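PDB 6GUO: siderophore enterobactin esterase from Emericella nidulans, which hydrolyses the ester bonds of the bacterial siderophore enterobactin with high specificity, a step required for release of iron inside the fungal cell. Local coordinates for residues G29-D34 / S103-P108; L39-S42 / D46-G49; D59-F64 / Y91-S96; R72-E75 / S80-G83. All coordinates share one frame; numbering follows the deposited sequence.

Interaction 1 (G29-D34 / S103-P108); sequences GPYQID and SYDLTP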
loop_
_atom_site.group_PDB
_atom_site.type_symbol
_atom_site.label_atom_id
_atom_site.label_comp_id
_atom_site.label_asym_id
_atom_site.label_seq_id
_atom_site.Cartn_x
_atom_site.Cartn_y
_atom_site.Cartn_z
ATOM N N GLY A 29 25.547 1.585 -13.907
ATOM C CA GLY A 29 25.740 1.145 -12.528
ATOM C C GLY A 29 24.950 -0.121 -12.282
ATOM O O GLY A 29 24.211 -0.571 -13.165
ATOM N N PRO A 30 25.089 -0.706 -11.079
ATOM C CA PRO A 30 24.377 -1.947 -10.806
ATOM C C PRO A 30 22.869 -1.747 -10.687
ATOM O O PRO A 30 22.400 -0.633 -10.439
ATOM C CB PRO A 30 24.959 -2.413 -9.460
ATOM C CG PRO A 30 26.144 -1.542 -9.198
ATOM C CD PRO A 30 25.866 -0.260 -9.912
ATOM N N TYR A 31 22.132 -2.829 -10.901
ATOM C CA TYR A 31 20.726 -2.901 -10.543
ATOM C C TYR A 31 20.612 -3.583 -9.190
ATOM O O TYR A 31 21.522 -4.299 -8.759
ATOM C CB TYR A 31 19.949 -3.688 -11.593
ATOM C CG TYR A 31 19.832 -2.972 -12.910
ATOM C CD1 TYR A 31 18.920 -1.935 -13.078
ATOM C CD2 TYR A 31 20.637 -3.325 -13.997
ATOM C CE1 TYR A 31 18.805 -1.270 -14.290
ATOM C CE2 TYR A 31 20.525 -2.669 -15.213
ATOM C CZ TYR A 31 19.609 -1.641 -15.358
ATOM O OH TYR A 31 19.506 -0.978 -16.564
ATOM N N GLN A 32 19.493 -3.340 -8.518
ATOM C CA GLN A 32 19.153 -4.018 -7.279
ATOM C C GLN A 32 17.835 -4.721 -7.533
ATOM O O GLN A 32 16.864 -4.076 -7.933
ATOM C CB GLN A 32 19.006 -3.021 -6.131
ATOM C CG GLN A 32 18.612 -3.653 -4.802
ATOM C CD GLN A 32 18.486 -2.631 -3.688
ATOM O OE1 GLN A 32 19.411 -1.859 -3.432
ATOM N NE2 GLN A 32 17.333 -2.619 -3.021
ATOM N N ILE A 33 17.805 -6.035 -7.328
ATOM C CA ILE A 33 16.551 -6.774 -7.405
ATOM C C ILE A 33 16.145 -7.191 -5.994
ATOM O O ILE A 33 16.968 -7.701 -5.237
ATOM C CB ILE A 33 16.595 -7.950 -8.420
ATOM C CG1 ILE A 33 17.530 -9.086 -7.991
ATOM C CG2 ILE A 33 17.005 -7.436 -9.799
ATOM C CD1 ILE A 33 17.211 -10.402 -8.679
ATOM N N ASP A 34 14.894 -6.916 -5.628
ATOM C CA ASP A 34 14.333 -7.360 -4.358
ATOM C C ASP A 34 13.307 -8.423 -4.705
ATOM O O ASP A 34 12.522 -8.238 -5.632
ATOM C CB ASP A 34 13.662 -6.204 -3.616
ATOM C CG ASP A 34 14.658 -5.239 -2.999
ATOM O OD1 ASP A 34 15.170 -5.530 -1.895
ATOM O OD2 ASP A 34 14.913 -4.177 -3.605
ATOM N N SER A 103 14.675 7.332 -15.925
ATOM C CA SER A 103 14.320 8.028 -17.167
ATOM C C SER A 103 14.899 7.327 -18.392
ATOM O O SER A 103 14.228 7.218 -19.416
ATOM C CB SER A 103 14.760 9.497 -17.135
ATOM O OG SER A 103 16.169 9.631 -17.171
ATOM N N TYR A 104 16.135 6.846 -18.280
ATOM C CA TYR A 104 16.763 6.079 -19.362
ATOM C C TYR A 104 16.141 4.683 -19.475
ATOM O O TYR A 104 15.747 4.260 -20.566
ATOM C CB TYR A 104 18.277 5.971 -19.159
ATOM C CG TYR A 104 18.952 5.166 -20.243
ATOM C CD1 TYR A 104 19.042 5.659 -21.542
ATOM C CD2 TYR A 104 19.474 3.901 -19.980
ATOM C CE1 TYR A 104 19.648 4.921 -22.550
ATOM C CE2 TYR A 104 20.080 3.153 -20.981
ATOM C CZ TYR A 104 20.168 3.667 -22.263
ATOM O OH TYR A 104 20.771 2.931 -23.260
ATOM N N ASP A 105 16.049 3.980 -18.347
ATOM C CA ASP A 105 15.576 2.597 -18.336
ATOM C C ASP A 105 14.138 2.410 -18.815
ATOM O O ASP A 105 13.828 1.377 -19.408
ATOM C CB ASP A 105 15.718 1.961 -16.943
ATOM C CG ASP A 105 17.147 1.582 -16.605
ATOM O OD1 ASP A 105 17.500 1.673 -15.418
ATOM O OD2 ASP A 105 17.917 1.189 -17.501
ATOM N N LEU A 106 13.278 3.395 -18.567
ATOM C CA LEU A 106 11.836 3.238 -18.770
ATOM C C LEU A 106 11.263 3.889 -20.031
ATOM O O LEU A 106 10.106 3.638 -20.364
ATOM C CB LEU A 106 11.092 3.755 -17.526
ATOM C CG LEU A 106 11.470 3.056 -16.214
ATOM C CD1 LEU A 106 10.750 3.698 -15.035
ATOM C CD2 LEU A 106 11.169 1.565 -16.267
ATOM N N THR A 107 12.045 4.703 -20.739
ATOM C CA THR A 107 11.562 5.363 -21.955
ATOM C C THR A 107 12.051 4.633 -23.207
ATOM O O THR A 107 13.226 4.262 -23.284
ATOM C CB THR A 107 12.001 6.828 -22.024
ATOM O OG1 THR A 107 13.422 6.918 -21.867
ATOM C CG2 THR A 107 11.307 7.639 -20.928
ATOM N N PRO A 108 11.152 4.417 -24.187
ATOM C CA PRO A 108 11.552 3.681 -25.386
ATOM C C PRO A 108 12.397 4.507 -26.355
ATOM O O PRO A 108 12.293 5.738 -26.366
ATOM C CB PRO A 108 10.215 3.294 -26.021
ATOM C CG PRO A 108 9.264 4.347 -25.578
ATOM C CD PRO A 108 9.718 4.764 -24.208
#
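Tyr-31 and Asp-105 meet in a buried contact of the alpha/beta-hydrolase fold. Tyr-31 opens strand 31-36 of the central sheet, and Asp-105 sits on the short helix 102-106. The backbones stay far apart, with Tyr-31 CA 10.8 Å from Asp-105 CA, and the two side chains span the distance from opposite directions. In both residues CG is anti to the carbonyl carbon and beside the backbone N (chi1 -69° in Tyr-31), which sends the two groups at each other.

One direct hydrogen bond carries the contact. The phenol of Tyr-31 donates from OH to Asp-105 OD2 over 2.8 Å. OD2 lies in the plane of the phenol ring, at its edge. The hydroxyl, however, stands above the carboxylate plane, 37° out of it. Ring and carboxylate are turned 39° against each other. The other oxygen, Asp-105 OD1, lies beside the same ring edge, 3.4 Å from Tyr-31 CE1. OD1 accepts a hydrogen bond from Tyr-91 OH, so two tyrosine hydroxyls hold this carboxylate, one at each oxygen.

Aromatic and cationic contacts fix the Tyr-31 ring. Phe-137 stacks on it, Phe-134 meets it at a small interplanar angle, and Arg-101 makes a cation-pi contact.

Each segment also carries a polar bond of its own. Gln-32 NE2 donates to Asp-34 OD2 at 2.9 Å, on the syn side of the carboxylate. Asp-34 OD1 accepts from Ala-14 N of the second subunit, so the strand also reaches the dimer interface. Thr-107 OG1 donates back to Ser-103 O at 2.6 Å, nearly in line with the carbonyl bond.

Interaction 2 (L39-S42 / D46-G49); sequences LTWS and DASG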
loop_
_atom_site.group_PDB
_atom_site.type_symbol
_atom_site.label_atom_id
_atom_site.label_comp_id
_atom_site.label_asym_id
_atom_site.label_seq_id
_atom_site.Cartn_x
_atom_site.Cartn_y
_atom_site.Cartn_z
ATOM N N LEU A 39 4.510 -16.448 2.701
ATOM C CA LEU A 39 4.875 -16.746 4.078
ATOM C C LEU A 39 4.726 -18.214 4.471
ATOM O O LEU A 39 5.346 -18.642 5.440
ATOM C CB LEU A 39 4.053 -15.874 5.033
ATOM C CG LEU A 39 4.340 -14.375 4.974
ATOM C CD1 LEU A 39 3.410 -13.652 5.933
ATOM C CD2 LEU A 39 5.791 -14.055 5.294
ATOM N N THR A 40 3.913 -18.975 3.735
ATOM C CA THR A 40 3.795 -20.418 3.957
ATOM C C THR A 40 5.009 -21.207 3.451
ATOM O O THR A 40 5.169 -22.372 3.809
ATOM C CB THR A 40 2.515 -20.992 3.317
ATOM O OG1 THR A 40 2.414 -20.558 1.958
ATOM C CG2 THR A 40 1.291 -20.522 4.079
ATOM N N TRP A 41 5.843 -20.581 2.622
ATOM C CA TRP A 41 7.078 -21.201 2.135
ATOM C C TRP A 41 8.200 -21.003 3.160
ATOM O O TRP A 41 8.109 -20.147 4.042
ATOM C CB TRP A 41 7.507 -20.574 0.808
ATOM C CG TRP A 41 6.515 -20.632 -0.328
ATOM C CD1 TRP A 41 5.189 -20.985 -0.278
ATOM C CD2 TRP A 41 6.779 -20.272 -1.681
ATOM N NE1 TRP A 41 4.628 -20.880 -1.522
ATOM C CE2 TRP A 41 5.581 -20.445 -2.404
ATOM C CE3 TRP A 41 7.924 -19.834 -2.363
ATOM C CZ2 TRP A 41 5.490 -20.179 -3.774
ATOM C CZ3 TRP A 41 7.832 -19.571 -3.726
ATOM C CH2 TRP A 41 6.627 -19.750 -4.416
ATOM N N SER A 42 9.275 -21.767 3.019
ATOM C CA SER A 42 10.402 -21.670 3.956
ATOM C C SER A 42 11.211 -20.388 3.744
ATOM O O SER A 42 11.142 -19.762 2.681
ATOM C CB SER A 42 11.323 -22.884 3.826
ATOM O OG SER A 42 12.205 -22.739 2.727
ATOM N N ASP A 46 11.745 -22.596 -0.222
ATOM C CA ASP A 46 11.182 -23.902 -0.570
ATOM C C ASP A 46 9.662 -23.812 -0.473
ATOM O O ASP A 46 9.124 -23.510 0.593
ATOM C CB ASP A 46 11.714 -24.997 0.375
ATOM C CG ASP A 46 11.247 -26.410 -0.004
ATOM O OD1 ASP A 46 11.434 -27.327 0.824
ATOM O OD2 ASP A 46 10.700 -26.618 -1.108
ATOM N N ALA A 47 8.992 -24.084 -1.592
ATOM C CA ALA A 47 7.533 -24.039 -1.685
ATOM C C ALA A 47 6.865 -25.410 -1.498
ATOM O O ALA A 47 5.640 -25.513 -1.606
ATOM C CB ALA A 47 7.127 -23.436 -3.022
ATOM N N SER A 48 7.663 -26.449 -1.226
ATOM C CA SER A 48 7.177 -27.820 -1.014
ATOM C C SER A 48 6.296 -28.315 -2.165
ATOM O O SER A 48 5.221 -28.878 -1.945
ATOM C CB SER A 48 6.448 -27.930 0.333
ATOM O OG SER A 48 7.310 -27.585 1.405
ATOM N N GLY A 49 6.751 -28.076 -3.393
ATOM C CA GLY A 49 6.034 -28.515 -4.591
ATOM C C GLY A 49 4.956 -27.578 -5.118
ATOM O O GLY A 49 4.446 -27.801 -6.209
HETATM O O HOH W 1 4.407 -24.325 1.264
#
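Trp-41 turns its CG anti to its carbonyl carbon (chi1 -58°), and this lays the indole under the methyl group of Ala-47. Ser-42 holds OG between its backbone N and carbonyl carbon (chi1 81°), which points the hydroxyl at the backbone of Asp-46. The two segments form a tight loop that links strand 31-36 to strand 52-58 along the chain of this alpha/beta-hydrolase; strand 83-90 separates the two in the sheet. Neither arm is a regular strand.

The apolar part is a CH-pi contact. Ala-47 CB lies over one face of the indole, 3.5 Å from the centroid of the six-membered ring of Trp-41 and close to the ring normal. The nearest ring atom is Trp-41 CE2, 3.4 Å from Ala-47 CB. Both residues are buried.

Two hydrogen bonds close the loop beside the ring. Ser-42 N donates to Asp-46 O at 3.0 Å, and the bond is nearly straight at 169°. Asp-46 N donates back to Ser-42 OG, also at 3.0 Å. The same OG is hydrogen-bonded to Ser-44 OG, inside the loop. Ser-42 O accepts from Trp-37 NE1, and Trp-41 O accepts from Asn-17 ND2, which join the loop to neighbouring chain.

Asp-46 then bends the second arm in an Asx turn. Its carboxylate is met from well above its plane, where Ser-48 N donates to Asp-46 OD2 at 3.0 Å.

Interaction 3 (D59-F64 / Y91-S96); sequences DGNALF and YPITDS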
loop_
_atom_site.group_PDB
_atom_site.type_symbol
_atom_site.label_atom_id
_atom_site.label_comp_id
_atom_site.label_asym_id
_atom_site.label_seq_id
_atom_site.Cartn_x
_atom_site.Cartn_y
_atom_site.Cartn_z
ATOM N N ASP A 59 10.643 0.658 -11.067
ATOM C CA ASP A 59 10.797 1.516 -9.863
ATOM C C ASP A 59 10.733 0.648 -8.609
ATOM O O ASP A 59 10.009 0.951 -7.645
ATOM C CB ASP A 59 9.740 2.625 -9.773
ATOM C CG ASP A 59 9.862 3.650 -10.869
ATOM O OD1 ASP A 59 10.995 4.092 -11.170
ATOM O OD2 ASP A 59 8.814 4.054 -11.412
ATOM N N GLY A 60 11.480 -0.448 -8.644
ATOM C CA GLY A 60 11.388 -1.502 -7.636
ATOM C C GLY A 60 11.492 -1.053 -6.191
ATOM O O GLY A 60 10.744 -1.537 -5.334
ATOM N N ASN A 61 12.396 -0.108 -5.927
ATOM C CA ASN A 61 12.635 0.374 -4.559
ATOM C C ASN A 61 11.407 1.051 -3.947
ATOM O O ASN A 61 11.277 1.088 -2.727
ATOM C CB ASN A 61 13.805 1.366 -4.477
ATOM C CG ASN A 61 15.042 0.898 -5.212
ATOM O OD1 ASN A 61 15.144 1.078 -6.418
ATOM N ND2 ASN A 61 15.999 0.329 -4.487
ATOM N N ALA A 62 10.538 1.614 -4.790
ATOM C CA ALA A 62 9.348 2.349 -4.338
ATOM C C ALA A 62 8.093 1.500 -4.166
ATOM O O ALA A 62 7.131 1.960 -3.545
ATOM C CB ALA A 62 9.055 3.483 -5.309
ATOM N N LEU A 63 8.091 0.293 -4.731
ATOM C CA LEU A 63 6.883 -0.546 -4.837
ATOM C C LEU A 63 6.947 -1.932 -4.196
ATOM O O LEU A 63 5.900 -2.533 -3.934
ATOM C CB LEU A 63 6.546 -0.735 -6.308
ATOM C CG LEU A 63 6.419 0.523 -7.166
ATOM C CD1 LEU A 63 6.148 0.118 -8.599
ATOM C CD2 LEU A 63 5.320 1.430 -6.642
ATOM N N PHE A 64 8.157 -2.433 -3.958
ATOM C CA PHE A 64 8.390 -3.801 -3.490
ATOM C C PHE A 64 7.604 -4.158 -2.239
ATOM O O PHE A 64 6.902 -5.165 -2.205
ATOM C CB PHE A 64 9.884 -3.986 -3.220
ATOM C CG PHE A 64 10.243 -5.318 -2.630
ATOM C CD1 PHE A 64 10.083 -6.486 -3.363
ATOM C CD2 PHE A 64 10.772 -5.402 -1.348
ATOM C CE1 PHE A 64 10.437 -7.716 -2.829
ATOM C CE2 PHE A 64 11.124 -6.626 -0.805
ATOM C CZ PHE A 64 10.958 -7.787 -1.549
ATOM N N TYR A 91 17.329 -0.041 -7.982
ATOM C CA TYR A 91 18.657 0.566 -8.010
ATOM C C TYR A 91 19.258 0.598 -6.604
ATOM O O TYR A 91 18.517 0.578 -5.616
ATOM C CB TYR A 91 18.532 1.988 -8.567
ATOM C CG TYR A 91 17.791 2.033 -9.879
ATOM C CD1 TYR A 91 18.428 1.685 -11.062
ATOM C CD2 TYR A 91 16.439 2.370 -9.934
ATOM C CE1 TYR A 91 17.755 1.701 -12.268
ATOM C CE2 TYR A 91 15.752 2.396 -11.141
ATOM C CZ TYR A 91 16.414 2.055 -12.308
ATOM O OH TYR A 91 15.744 2.070 -13.509
ATOM N N PRO A 92 20.602 0.646 -6.501
ATOM C CA PRO A 92 21.272 0.710 -5.199
ATOM C C PRO A 92 21.241 2.134 -4.639
ATOM O O PRO A 92 22.253 2.840 -4.638
ATOM C CB PRO A 92 22.697 0.242 -5.524
ATOM C CG PRO A 92 22.912 0.728 -6.914
ATOM C CD PRO A 92 21.583 0.556 -7.600
ATOM N N ILE A 93 20.067 2.530 -4.157
ATOM C CA ILE A 93 19.824 3.877 -3.643
ATOM C C ILE A 93 19.398 3.745 -2.187
ATOM O O ILE A 93 18.672 2.809 -1.836
ATOM C CB ILE A 93 18.775 4.651 -4.484
ATOM C CG1 ILE A 93 17.444 3.878 -4.600
ATOM C CG2 ILE A 93 19.350 4.946 -5.865
ATOM C CD1 ILE A 93 16.379 4.568 -5.423
ATOM N N THR A 94 19.870 4.667 -1.351
ATOM C CA THR A 94 19.659 4.594 0.101
ATOM C C THR A 94 18.841 5.740 0.709
ATOM O O THR A 94 18.099 5.501 1.656
ATOM C CB THR A 94 21.004 4.503 0.846
ATOM O OG1 THR A 94 21.821 5.628 0.502
ATOM C CG2 THR A 94 21.726 3.211 0.475
ATOM N N ASP A 95 18.976 6.958 0.181
ATOM C CA ASP A 95 18.283 8.144 0.727
ATOM C C ASP A 95 16.893 8.418 0.126
ATOM O O ASP A 95 16.229 9.370 0.523
ATOM C CB ASP A 95 19.159 9.400 0.556
ATOM C CG ASP A 95 19.256 9.866 -0.897
ATOM O OD1 ASP A 95 19.173 11.088 -1.143
ATOM O OD2 ASP A 95 19.408 9.008 -1.793
ATOM N N SER A 96 16.472 7.594 -0.828
ATOM C CA SER A 96 15.231 7.804 -1.567
ATOM C C SER A 96 14.792 6.465 -2.156
ATOM O O SER A 96 15.584 5.522 -2.198
ATOM C CB SER A 96 15.465 8.831 -2.682
ATOM O OG SER A 96 14.349 8.949 -3.546
HETATM O O HOH W 2 13.205 0.249 -12.483
#
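Asn-61 lays its side-chain amide against the backbone of Tyr-91, where the start of helix 60-77 meets the loop leaving strand 83-90. These elements belong to a beta-alpha-beta crossover of the alpha/beta-hydrolase fold: strand 52-58, helix 60-77 and the parallel neighbouring strand 83-90.

The tight part is a pair of hydrogen bonds between one amide group and one residue. Tyr-91 N donates to Asn-61 OD1 at 2.9 Å. It approaches in the carbonyl plane of the side chain and on a lone pair, with a C=O...N angle of 122°. Asn-61 ND2 donates to Tyr-91 O at 2.8 Å, again in the plane of the acceptor carbonyl, but that oxygen lies 24° out of the plane of the donor amide. Both polar ends of the buried amide are thus used, and its rotation is fixed. The side chain reaches this place with CG anti to its carbonyl carbon (chi1 -47°). After Tyr-91 the chain bends in an inverse gamma turn centred on Pro-92. Ile-93 then packs beside the amide, with CD1 3.8 Å from Asn-61 OD1.

Past Ile-93 the contact loosens, and Thr-94 and Asp-95 are exposed. Thr-94 instead packs on Arg-16 of the second subunit.

At the Asp-59 end a water links the two segments. It donates to Tyr-91 OH at 3.3 Å, a hydroxyl that also meets Asp-105. Asp-59 OD1 has its salt bridge to Arg-102, while Asp-59 N donates to the water at 3.0 Å.

Interaction 4 (R72-E75 / S80-G83); sequences RRRE and SETG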
loop_
_atom_site.group_PDB
_atom_site.type_symbol
_atom_site.label_atom_id
_atom_site.label_comp_id
_atom_site.label_asym_id
_atom_site.label_seq_id
_atom_site.Cartn_x
_atom_site.Cartn_y
_atom_site.Cartn_z
ATOM N N ARG A 72 0.496 -10.697 0.822
ATOM C CA ARG A 72 0.501 -11.469 2.064
ATOM C C ARG A 72 -0.816 -11.354 2.834
ATOM O O ARG A 72 -1.255 -12.333 3.429
ATOM C CB ARG A 72 1.700 -11.108 2.934
ATOM C CG ARG A 72 2.976 -11.679 2.342
ATOM C CD ARG A 72 4.238 -11.167 2.998
ATOM N NE ARG A 72 5.390 -11.762 2.328
ATOM C CZ ARG A 72 6.658 -11.665 2.726
ATOM N NH1 ARG A 72 6.989 -10.983 3.820
ATOM N NH2 ARG A 72 7.611 -12.274 2.014
ATOM N N ARG A 73 -1.457 -10.184 2.791
ATOM C CA ARG A 73 -2.809 -10.048 3.355
ATOM C C ARG A 73 -3.798 -10.945 2.620
ATOM O O ARG A 73 -4.555 -11.687 3.251
ATOM C CB ARG A 73 -3.292 -8.597 3.318
ATOM C CG ARG A 73 -2.600 -7.698 4.329
ATOM C CD ARG A 73 -3.364 -6.406 4.525
ATOM N NE ARG A 73 -3.455 -5.611 3.301
ATOM C CZ ARG A 73 -2.589 -4.672 2.909
ATOM N NH1 ARG A 73 -1.510 -4.357 3.625
ATOM N NH2 ARG A 73 -2.818 -4.018 1.776
ATOM N N ARG A 74 -3.777 -10.897 1.289
ATOM C CA ARG A 74 -4.703 -11.711 0.496
ATOM C C ARG A 74 -4.451 -13.212 0.646
ATOM O O ARG A 74 -5.400 -13.991 0.761
ATOM C CB ARG A 74 -4.672 -11.319 -0.975
ATOM C CG ARG A 74 -5.621 -12.165 -1.807
ATOM C CD ARG A 74 -6.284 -11.392 -2.920
ATOM N NE ARG A 74 -7.048 -12.296 -3.777
ATOM C CZ ARG A 74 -7.932 -11.922 -4.698
ATOM N NH1 ARG A 74 -8.552 -12.851 -5.421
ATOM N NH2 ARG A 74 -8.209 -10.633 -4.906
ATOM N N GLU A 75 -3.180 -13.606 0.627
ATOM C CA GLU A 75 -2.790 -15.011 0.820
ATOM C C GLU A 75 -3.186 -15.548 2.204
ATOM O O GLU A 75 -3.514 -16.727 2.333
ATOM C CB GLU A 75 -1.287 -15.198 0.541
ATOM C CG GLU A 75 -0.947 -15.053 -0.941
ATOM C CD GLU A 75 0.523 -14.764 -1.246
ATOM O OE1 GLU A 75 1.345 -14.574 -0.316
ATOM O OE2 GLU A 75 0.855 -14.705 -2.451
ATOM N N SER A 80 -5.911 -21.109 -0.147
ATOM C CA SER A 80 -5.966 -21.991 -1.321
ATOM C C SER A 80 -5.539 -21.323 -2.629
ATOM O O SER A 80 -5.271 -22.025 -3.606
ATOM C CB SER A 80 -7.366 -22.586 -1.489
ATOM O OG SER A 80 -7.668 -23.433 -0.399
ATOM N N GLU A 81 -5.486 -19.989 -2.664
ATOM C CA GLU A 81 -5.025 -19.282 -3.865
ATOM C C GLU A 81 -3.547 -19.535 -4.118
ATOM O O GLU A 81 -2.774 -19.805 -3.192
ATOM C CB GLU A 81 -5.296 -17.772 -3.794
ATOM C CG GLU A 81 -6.749 -17.417 -4.059
ATOM C CD GLU A 81 -7.006 -15.927 -4.222
ATOM O OE1 GLU A 81 -6.140 -15.090 -3.871
ATOM O OE2 GLU A 81 -8.105 -15.582 -4.701
ATOM N N THR A 82 -3.176 -19.458 -5.390
ATOM C CA THR A 82 -1.795 -19.609 -5.809
ATOM C C THR A 82 -0.985 -18.448 -5.238
ATOM O O THR A 82 -1.396 -17.290 -5.344
ATOM C CB THR A 82 -1.692 -19.631 -7.345
ATOM O OG1 THR A 82 -2.512 -20.695 -7.860
ATOM C CG2 THR A 82 -0.248 -19.828 -7.812
ATOM N N GLY A 83 0.145 -18.777 -4.616
ATOM C CA GLY A 83 1.060 -17.783 -4.069
ATOM C C GLY A 83 1.743 -17.004 -5.177
ATOM O O GLY A 83 1.862 -17.491 -6.306
HETATM O O HOH W 3 -1.025 -14.774 -4.529
#
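Arg-74 and Glu-81 cross at about a right angle, yet their flat ends lie nearly in one plane, 24° apart. The guanidinium grips the carboxylate side-on, with one nitrogen for each oxygen. Arg-74 NE donates to Glu-81 OE1 at 2.9 Å, and Arg-74 NH1 donates to Glu-81 OE2, also at 2.9 Å. Both oxygens use their syn lone pairs. The NH1 bond is the straighter, at 170°. Together the two bonds make a bidentate salt bridge and keep both groups from turning.

The arginine starts with CG trans to its backbone N (chi1 180°) and bends at chi2, which brings its end round to the glutamate. NH1 has a second acceptor, Asn-301 OD1. Met-297 and Ser-300 of helix 288-301 also touch the side chain. The salt bridge therefore lies between two helices and the loop.

Glu-75 points its carboxylate to the other part of the loop. Its OE2 lies 3.5 Å from Gly-83 CA and accepts from Thr-84 N. A water joins the two segments here, donating to Glu-75 OE2 at 2.8 Å and to Thr-82 O at 2.7 Å.

The two glutamates thus tie the last turns of helix 60-77 to the chain that follows it. This is the turn from helix 60-77 back into strand 83-90, in the beta-alpha-beta crossover 52-58/60-77/83-90 of the alpha/beta-hydrolase fold.

From the N terminus, the chain first enters interaction 1 at 29-34, and that contact closes last, at 103-108, tying strand 31-36 to helix 102-106. The other three are nested inside its long loop. Interaction 2 closes a short loop between strands 31-36 and 52-58 before interaction 3 opens. Interaction 3 joins the start of helix 60-77 to the loop after strand 83-90, and interaction 4 lies within it, at the far end of the same helix. Interactions 1 and 3 touch, their centres about 11 Å apart. Interactions 2 and 4 also touch, where Leu-39 packs on Arg-72. All four come within reach of the second subunit.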